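Long-range contacts in angiotensin-converting enzyme (Anopheles gambiae, PDB 6S1Y), which probably cleaves peptides as a zinc metallopeptidase of the angiotensin-converting enzyme family, with its metal on the HExxH helix: residues A[271-275]-A[406-410]; A[305-309]-A[337-341]; A[470-476]-A[599-603]. All blocks are in the same frame, centred on the assembly; numbering follows the deposited sequence.

Contact 1: residues A[271-275]-A[406-410]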
loop_
_atom_site.group_PDB
_atom_site.type_symbol
_atom_site.label_atom_id
_atom_site.label_comp_id
_atom_site.label_asym_id
_atom_site.label_seq_id
_atom_site.Cartn_x
_atom_site.Cartn_y
_atom_site.Cartn_z
ATOM N N LYS A 271 -1.662 26.871 13.957
ATOM C CA LYS A 271 -1.210 25.569 14.408
ATOM C C LYS A 271 -1.114 24.594 13.244
ATOM O O LYS A 271 -2.030 24.474 12.426
ATOM C CB LYS A 271 -2.156 25.013 15.476
ATOM C CG LYS A 271 -1.624 23.784 16.145
ATOM C CD LYS A 271 -0.541 24.164 17.136
ATOM C CE LYS A 271 0.169 22.937 17.683
ATOM N NZ LYS A 271 1.237 23.322 18.613
ATOM N N LEU A 272 0.014 23.899 13.186
ATOM C CA LEU A 272 0.283 22.833 12.235
ATOM C C LEU A 272 0.329 21.491 12.970
ATOM O O LEU A 272 0.428 21.428 14.197
ATOM C CB LEU A 272 1.600 23.105 11.506
ATOM C CG LEU A 272 1.622 24.451 10.782
ATOM C CD1 LEU A 272 2.929 24.648 10.048
ATOM C CD2 LEU A 272 0.473 24.573 9.786
ATOM N N LEU A 273 0.241 20.412 12.208
ATOM C CA LEU A 273 -0.012 19.093 12.772
ATOM C C LEU A 273 1.058 18.070 12.403
ATOM O O LEU A 273 0.734 16.898 12.198
ATOM C CB LEU A 273 -1.384 18.592 12.326
ATOM C CG LEU A 273 -2.549 19.450 12.809
ATOM C CD1 LEU A 273 -3.759 19.129 11.952
ATOM C CD2 LEU A 273 -2.835 19.210 14.275
ATOM N N ASP A 274 2.314 18.490 12.287
ATOM C CA ASP A 274 3.436 17.563 12.193
ATOM C C ASP A 274 4.054 17.413 13.591
ATOM O O ASP A 274 4.643 18.358 14.124
ATOM C CB ASP A 274 4.482 18.035 11.187
ATOM C CG ASP A 274 5.563 16.991 10.942
ATOM O OD1 ASP A 274 5.537 15.943 11.630
ATOM O OD2 ASP A 274 6.429 17.216 10.055
ATOM N N VAL A 275 3.927 16.222 14.161
ATOM C CA VAL A 275 4.345 15.937 15.517
ATOM C C VAL A 275 5.758 15.351 15.561
ATOM O O VAL A 275 6.167 14.802 16.586
ATOM C CB VAL A 275 3.356 15.028 16.240
ATOM C CG1 VAL A 275 1.977 15.581 16.147
ATOM C CG2 VAL A 275 3.403 13.608 15.658
ATOM N N LEU A 406 1.369 14.357 22.047
ATOM C CA LEU A 406 2.239 14.704 20.937
ATOM C C LEU A 406 1.910 16.054 20.334
ATOM O O LEU A 406 2.686 16.561 19.523
ATOM C CB LEU A 406 2.168 13.652 19.844
ATOM C CG LEU A 406 2.972 12.399 20.135
ATOM C CD1 LEU A 406 2.591 11.297 19.185
ATOM C CD2 LEU A 406 4.465 12.670 20.063
ATOM N N LEU A 407 0.783 16.642 20.715
ATOM C CA LEU A 407 0.351 17.937 20.205
ATOM C C LEU A 407 0.039 18.823 21.397
ATOM O O LEU A 407 -0.817 18.486 22.219
ATOM C CB LEU A 407 -0.864 17.771 19.294
ATOM C CG LEU A 407 -1.288 18.944 18.415
ATOM C CD1 LEU A 407 -0.193 19.369 17.467
ATOM C CD2 LEU A 407 -2.549 18.534 17.662
ATOM N N LYS A 408 0.764 19.929 21.522
ATOM C CA LYS A 408 0.503 20.876 22.596
ATOM C C LYS A 408 -0.833 21.571 22.357
ATOM O O LYS A 408 -1.324 21.668 21.228
ATOM C CB LYS A 408 1.629 21.906 22.685
ATOM C CG LYS A 408 3.027 21.289 22.837
ATOM C CD LYS A 408 3.146 20.500 24.137
ATOM C CE LYS A 408 3.812 19.141 23.917
ATOM N NZ LYS A 408 3.635 18.217 25.096
ATOM N N ASP A 409 -1.429 22.060 23.438
ATOM C CA ASP A 409 -2.740 22.672 23.306
ATOM C C ASP A 409 -2.628 23.977 22.520
ATOM O O ASP A 409 -1.566 24.596 22.429
ATOM C CB ASP A 409 -3.372 22.922 24.673
ATOM C CG ASP A 409 -4.890 22.783 24.638
ATOM O OD1 ASP A 409 -5.470 22.837 23.530
ATOM O OD2 ASP A 409 -5.506 22.609 25.713
ATOM N N TYR A 410 -3.746 24.382 21.934
ATOM C CA TYR A 410 -3.767 25.549 21.067
ATOM C C TYR A 410 -5.214 25.996 20.925
ATOM O O TYR A 410 -6.145 25.207 21.105
ATOM C CB TYR A 410 -3.171 25.219 19.692
ATOM C CG TYR A 410 -3.966 24.128 19.021
ATOM C CD1 TYR A 410 -3.650 22.787 19.223
ATOM C CD2 TYR A 410 -5.073 24.431 18.243
ATOM C CE1 TYR A 410 -4.401 21.774 18.643
ATOM C CE2 TYR A 410 -5.829 23.427 17.653
ATOM C CZ TYR A 410 -5.486 22.096 17.854
ATOM O OH TYR A 410 -6.247 21.106 17.264
HETATM O O HOH W 1 2.683 20.815 19.593
#
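The ring of Tyr-410 takes the aliphatic chain of Lys-271 over one face: CG of Lys-271 stands 3.9 Å from the ring centroid and 19° off its normal, a CH-pi contact shifted toward the rim near Tyr-410 CG. At the ring edge, in plane, sits the carbonyl oxygen of Lys-408, from the same segment. The side chains of Lys-271 and Tyr-410 cross at about a right angle. Lys-271 has its CG opposite the main-chain nitrogen (chi1 -170°) and bends at the next bond, which carries the chain past the ring to Leu-407, where Lys-271 CE meets Leu-407 CD1 at 3.6 Å. Its ammonium then reaches a water, Lys-271 NZ to water O 3.1 Å, that also accepts from Lys-408 N at 2.9 Å; no direct hydrogen bond spans the segments. Farther along, Leu-273 CD2 presses on Leu-407 CD2 at 3.5 Å, closer than usual carbon contact, and Val-275 CB meets Leu-406 CB at 4.0 Å. The end-to-end directions differ by 174°, so the two loops run antiparallel without strand pairing. Val-275 is the N-cap residue of helix 276-281. Helix 398-403 touches Leu-273, Leu-407 and Tyr-410, helix 414-429 packs on Leu-273 and Tyr-410, and helix 349-368, bearing the zinc-binding histidines, meets Val-275 and Leu-406.

Contact 2: residues A[305-309]-A[337-341]; sequences LPQTF and DDVRI
Phe-309 reaches along strand residues Val-339 to Ile-341, and its side chain can be followed outward. CB lies 3.5 Å from Val-339 O, an oxygen that also receives a CA-H...O contact from Phe-309 CA (3.3 Å, 140° at the hydrogen). With chi1 at 170° the ring swings away from the main-chain nitrogen and lies along the strand: CD2 passes Val-339 O at 3.4 Å and approaches Arg-340 CA obliquely, then CE2 meets Ile-341 CG1 at 3.7 Å in the ring plane, at the edge. CZ ends near Ile-341 CD1, while Leu-305 CD1 lies over one ring face. The contact thus sets the first turn of helix 307-312 against strand 339-342 of the two-stranded antiparallel sheet it forms with 329-332. Ile-341 in turn touches Glu-358 and Ile-362 on the zinc-binding helix, its side chain about 10 Å from the metal. At the other end, Pro-306 CG and Thr-308 CB both approach Asp-337 O, the latter at 3.3 Å, while Asp-337 OD1 is hydrogen-bonded to Gln-369 NE2. Thr-308 CG2 touches Asp-338 OD1; Arg-340 holds that carboxylate in a side-on salt bridge, Arg-340 NE to Asp-338 OD1 2.9 Å and Arg-340 NH2 to Asp-338 OD2 3.0 Å, both on syn lone pairs and close to the guanidinium plane.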
loop_
_atom_site.group_PDB
_atom_site.type_symbol
_atom_site.label_atom_id
_atom_site.label_comp_id
_atom_site.label_asym_id
_atom_site.label_seq_id
_atom_site.Cartn_x
_atom_site.Cartn_y
_atom_site.Cartn_z
ATOM N N LEU A 305 0.241 -7.997 21.019
ATOM C CA LEU A 305 1.285 -8.629 20.210
ATOM C C LEU A 305 1.947 -9.748 21.011
ATOM O O LEU A 305 2.360 -9.517 22.146
ATOM C CB LEU A 305 2.342 -7.604 19.772
ATOM C CG LEU A 305 1.899 -6.560 18.738
ATOM C CD1 LEU A 305 2.967 -5.506 18.534
ATOM C CD2 LEU A 305 1.566 -7.223 17.406
ATOM N N PRO A 306 2.095 -10.946 20.452
ATOM C CA PRO A 306 2.822 -12.012 21.161
ATOM C C PRO A 306 4.301 -11.706 21.273
ATOM O O PRO A 306 4.866 -10.890 20.534
ATOM C CB PRO A 306 2.589 -13.249 20.286
ATOM C CG PRO A 306 2.394 -12.663 18.859
ATOM C CD PRO A 306 1.677 -11.350 19.087
ATOM N N GLN A 307 4.942 -12.412 22.212
ATOM C CA GLN A 307 6.369 -12.209 22.451
ATOM C C GLN A 307 7.200 -12.622 21.241
ATOM O O GLN A 307 8.244 -12.027 20.972
ATOM C CB GLN A 307 6.806 -12.987 23.709
ATOM C CG GLN A 307 8.261 -12.792 24.086
ATOM C CD GLN A 307 8.545 -11.382 24.547
ATOM O OE1 GLN A 307 7.701 -10.741 25.196
ATOM N NE2 GLN A 307 9.727 -10.869 24.196
ATOM N N THR A 308 6.777 -13.662 20.523
ATOM C CA THR A 308 7.466 -14.027 19.282
ATOM C C THR A 308 7.638 -12.807 18.365
ATOM O O THR A 308 8.700 -12.612 17.753
ATOM C CB THR A 308 6.692 -15.134 18.565
ATOM O OG1 THR A 308 6.645 -16.300 19.397
ATOM C CG2 THR A 308 7.358 -15.507 17.259
ATOM N N PHE A 309 6.620 -11.947 18.296
ATOM C CA PHE A 309 6.726 -10.753 17.469
ATOM C C PHE A 309 7.918 -9.892 17.875
ATOM O O PHE A 309 8.671 -9.415 17.012
ATOM C CB PHE A 309 5.447 -9.918 17.548
ATOM C CG PHE A 309 5.590 -8.581 16.911
ATOM C CD1 PHE A 309 6.110 -7.512 17.627
ATOM C CD2 PHE A 309 5.259 -8.398 15.576
ATOM C CE1 PHE A 309 6.276 -6.274 17.025
ATOM C CE2 PHE A 309 5.414 -7.160 14.970
ATOM C CZ PHE A 309 5.926 -6.099 15.689
ATOM N N ASP A 337 0.963 -17.455 16.527
ATOM C CA ASP A 337 1.625 -16.303 17.127
ATOM C C ASP A 337 2.995 -16.021 16.540
ATOM O O ASP A 337 3.723 -15.180 17.073
ATOM C CB ASP A 337 1.738 -16.466 18.652
ATOM C CG ASP A 337 0.381 -16.388 19.335
ATOM O OD1 ASP A 337 -0.625 -16.260 18.598
ATOM O OD2 ASP A 337 0.318 -16.442 20.588
ATOM N N ASP A 338 3.386 -16.675 15.449
ATOM C CA ASP A 338 4.647 -16.303 14.802
ATOM C C ASP A 338 4.292 -15.303 13.705
ATOM O O ASP A 338 3.897 -15.680 12.587
ATOM C CB ASP A 338 5.407 -17.507 14.276
ATOM C CG ASP A 338 6.789 -17.126 13.739
ATOM O OD1 ASP A 338 7.161 -15.925 13.810
ATOM O OD2 ASP A 338 7.497 -18.032 13.227
ATOM N N VAL A 339 4.414 -14.025 14.051
ATOM C CA VAL A 339 4.073 -12.909 13.183
ATOM C C VAL A 339 5.158 -11.861 13.358
ATOM O O VAL A 339 5.629 -11.629 14.481
ATOM C CB VAL A 339 2.671 -12.341 13.511
ATOM C CG1 VAL A 339 1.586 -13.369 13.166
ATOM C CG2 VAL A 339 2.572 -11.928 14.971
ATOM N N ARG A 340 5.572 -11.237 12.250
ATOM C CA ARG A 340 6.743 -10.379 12.319
ATOM C C ARG A 340 6.635 -9.202 11.359
ATOM O O ARG A 340 6.072 -9.306 10.268
ATOM C CB ARG A 340 8.034 -11.148 11.996
ATOM C CG ARG A 340 8.130 -12.505 12.639
ATOM C CD ARG A 340 9.455 -13.182 12.326
ATOM N NE ARG A 340 9.340 -14.634 12.443
ATOM C CZ ARG A 340 10.308 -15.490 12.138
ATOM N NH1 ARG A 340 11.473 -15.042 11.709
ATOM N NH2 ARG A 340 10.097 -16.793 12.257
ATOM N N ILE A 341 7.243 -8.096 11.772
ATOM C CA ILE A 341 7.395 -6.916 10.942
ATOM C C ILE A 341 8.872 -6.716 10.673
ATOM O O ILE A 341 9.709 -6.879 11.571
ATOM C CB ILE A 341 6.769 -5.671 11.615
ATOM C CG1 ILE A 341 5.246 -5.761 11.511
ATOM C CG2 ILE A 341 7.326 -4.385 11.005
ATOM C CD1 ILE A 341 4.475 -4.675 12.283
#

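Contact 3: residues A[470-476]-A[599-603]; sequences EPPVVRT and SQKCV
Backbone hydrogen bonds join Arg-475 to its two partners: Arg-475 N gives to Lys-601 O at 2.8 Å, nearly straight at 177°, and Val-603 N gives to Arg-475 O at 3.0 Å with a bend to 153°. CA-H...O contacts supplement them, among them Cys-602 CA to Arg-475 O at 3.3 Å. Together the two N-H...O bonds define a parallel bridge between Arg-475 and Cys-602, the secure part of a short two-stranded sheet, 475-476 with 602-603, that pairs the end of the modelled chain with the chain just beyond strand 469-470. The disulfide from Cys-602 to Cys-457 ties the same terminal strand covalently to helix 455-467, and Trp-460 touches both Cys-602 and Arg-475. The guanidinium of Arg-475 turns elsewhere, to Asp-481 and Asn-161. Among polar side chains, Glu-470 serves several partners. Ser-599 OG donates to Glu-470 OE1 at 2.8 Å from the anti side, 31° out of the carboxylate plane, while accepting from Lys-601 N in an ST turn. A water donates to the same OE1 and accepts from Gln-600 N. The salt bridge of Lys-601 NZ to Glu-470 OE2 is weak at 3.3 Å; bends at chi2 and chi4 bring the lysine chain obliquely across Glu-470, with Lys-601 CG 3.5 Å from Glu-470 CD. Apolar contact comes from Val-474 CG1 on Val-603 CG2 at 3.7 Å, and from Pro-471 CD beside Lys-601 CB.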
loop_
_atom_site.group_PDB
_atom_site.type_symbol
_atom_site.label_atom_id
_atom_site.label_comp_id
_atom_site.label_asym_id
_atom_site.label_seq_id
_atom_site.Cartn_x
_atom_site.Cartn_y
_atom_site.Cartn_z
ATOM N N GLU A 470 4.821 15.029 -13.528
ATOM C CA GLU A 470 5.725 14.653 -14.611
ATOM C C GLU A 470 7.155 14.586 -14.092
ATOM O O GLU A 470 7.505 15.264 -13.119
ATOM C CB GLU A 470 5.650 15.655 -15.787
ATOM C CG GLU A 470 6.228 17.042 -15.469
ATOM C CD GLU A 470 6.082 18.064 -16.595
ATOM O OE1 GLU A 470 5.321 17.786 -17.579
ATOM O OE2 GLU A 470 6.735 19.141 -16.502
ATOM N N PRO A 471 8.020 13.830 -14.766
ATOM C CA PRO A 471 9.437 13.813 -14.428
ATOM C C PRO A 471 10.059 15.195 -14.492
ATOM O O PRO A 471 9.602 16.071 -15.240
ATOM C CB PRO A 471 10.044 12.898 -15.506
ATOM C CG PRO A 471 8.921 12.048 -15.991
ATOM C CD PRO A 471 7.702 12.909 -15.876
ATOM N N PRO A 472 11.162 15.400 -13.762
ATOM C CA PRO A 472 11.862 16.686 -13.798
ATOM C C PRO A 472 12.746 16.886 -15.021
ATOM O O PRO A 472 13.258 17.996 -15.224
ATOM C CB PRO A 472 12.718 16.620 -12.532
ATOM C CG PRO A 472 13.097 15.154 -12.489
ATOM C CD PRO A 472 11.851 14.425 -12.898
ATOM N N VAL A 473 12.997 15.840 -15.803
ATOM C CA VAL A 473 13.821 15.904 -17.002
ATOM C C VAL A 473 13.098 15.103 -18.075
ATOM O O VAL A 473 12.213 14.293 -17.786
ATOM C CB VAL A 473 15.231 15.325 -16.795
ATOM C CG1 VAL A 473 16.019 16.128 -15.757
ATOM C CG2 VAL A 473 15.121 13.853 -16.399
ATOM N N VAL A 474 13.526 15.288 -19.320
ATOM C CA VAL A 474 12.964 14.520 -20.417
ATOM C C VAL A 474 13.388 13.066 -20.295
ATOM O O VAL A 474 14.568 12.773 -20.085
ATOM C CB VAL A 474 13.408 15.124 -21.759
ATOM C CG1 VAL A 474 12.967 14.251 -22.920
ATOM C CG2 VAL A 474 12.851 16.538 -21.900
ATOM N N ARG A 475 12.423 12.153 -20.403
ATOM C CA ARG A 475 12.672 10.716 -20.480
ATOM C C ARG A 475 12.411 10.220 -21.905
ATOM O O ARG A 475 11.732 10.882 -22.698
ATOM C CB ARG A 475 11.791 9.933 -19.483
ATOM C CG ARG A 475 11.814 10.461 -18.027
ATOM C CD ARG A 475 13.185 10.384 -17.372
ATOM N NE ARG A 475 13.513 9.043 -16.912
ATOM C CZ ARG A 475 14.728 8.654 -16.561
ATOM N NH1 ARG A 475 15.743 9.507 -16.662
ATOM N NH2 ARG A 475 14.938 7.412 -16.129
ATOM N N THR A 476 12.930 9.028 -22.215
ATOM C CA THR A 476 12.763 8.416 -23.530
ATOM C C THR A 476 12.446 6.934 -23.357
ATOM O O THR A 476 12.423 6.410 -22.231
ATOM C CB THR A 476 14.024 8.579 -24.399
ATOM O OG1 THR A 476 15.080 7.766 -23.866
ATOM C CG2 THR A 476 14.465 10.048 -24.449
ATOM N N SER A 599 1.653 16.238 -20.338
ATOM C CA SER A 599 3.097 16.346 -20.184
ATOM C C SER A 599 3.819 16.136 -21.511
ATOM O O SER A 599 3.436 15.296 -22.320
ATOM C CB SER A 599 3.603 15.325 -19.172
ATOM O OG SER A 599 5.009 15.446 -19.038
ATOM N N GLN A 600 4.903 16.881 -21.703
ATOM C CA GLN A 600 5.803 16.703 -22.834
ATOM C C GLN A 600 7.135 16.102 -22.402
ATOM O O GLN A 600 8.118 16.187 -23.137
ATOM C CB GLN A 600 6.040 18.044 -23.531
ATOM C CG GLN A 600 4.773 18.662 -24.124
ATOM C CD GLN A 600 4.987 20.091 -24.609
ATOM O OE1 GLN A 600 5.797 20.843 -24.057
ATOM N NE2 GLN A 600 4.245 20.473 -25.625
ATOM N N LYS A 601 7.187 15.488 -21.227
ATOM C CA LYS A 601 8.447 15.054 -20.660
ATOM C C LYS A 601 8.831 13.618 -21.006
ATOM O O LYS A 601 9.766 13.086 -20.395
ATOM C CB LYS A 601 8.403 15.225 -19.148
ATOM C CG LYS A 601 8.576 16.665 -18.688
ATOM C CD LYS A 601 9.982 17.152 -18.986
ATOM C CE LYS A 601 10.283 18.485 -18.331
ATOM N NZ LYS A 601 9.223 19.468 -18.674
ATOM N N CYS A 602 8.149 12.972 -21.947
ATOM C CA CYS A 602 8.546 11.646 -22.420
ATOM C C CYS A 602 8.394 11.591 -23.933
ATOM O O CYS A 602 7.299 11.820 -24.451
ATOM C CB CYS A 602 7.721 10.527 -21.766
ATOM S SG CYS A 602 8.412 8.831 -22.036
ATOM N N VAL A 603 9.484 11.230 -24.615
ATOM C CA VAL A 603 9.650 11.375 -26.062
ATOM C C VAL A 603 9.793 9.999 -26.699
ATOM O O VAL A 603 10.599 9.181 -26.239
ATOM C CB VAL A 603 10.894 12.230 -26.379
ATOM C CG1 VAL A 603 11.179 12.256 -27.874
ATOM C CG2 VAL A 603 10.717 13.629 -25.840
HETATM O O HOH W 2 5.673 19.042 -19.925
#

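Along the chain, residues 305-309 and 337-341 of contact 2 fall between the two segments of contact 1, and contact 3 opens only after contact 1 has closed. The three are separate in space. The centres of contacts 1 and 2 lie about 33 Å apart. Those of contacts 1 and 3 are about 39 Å apart. Contacts 2 and 3, with centres about 45 Å apart, occupy opposite sides of the chain's centre. Contacts 1 and 2 nevertheless share helix 349-368, which carries His-357 and His-361 of the zinc site and is touched by residues of both. Contact 3 instead pairs the end of the modelled chain with 470-476, beside helix 455-467, to which a disulfide joins it. In this largely helical enzyme, each contact closes a separate part of the fold.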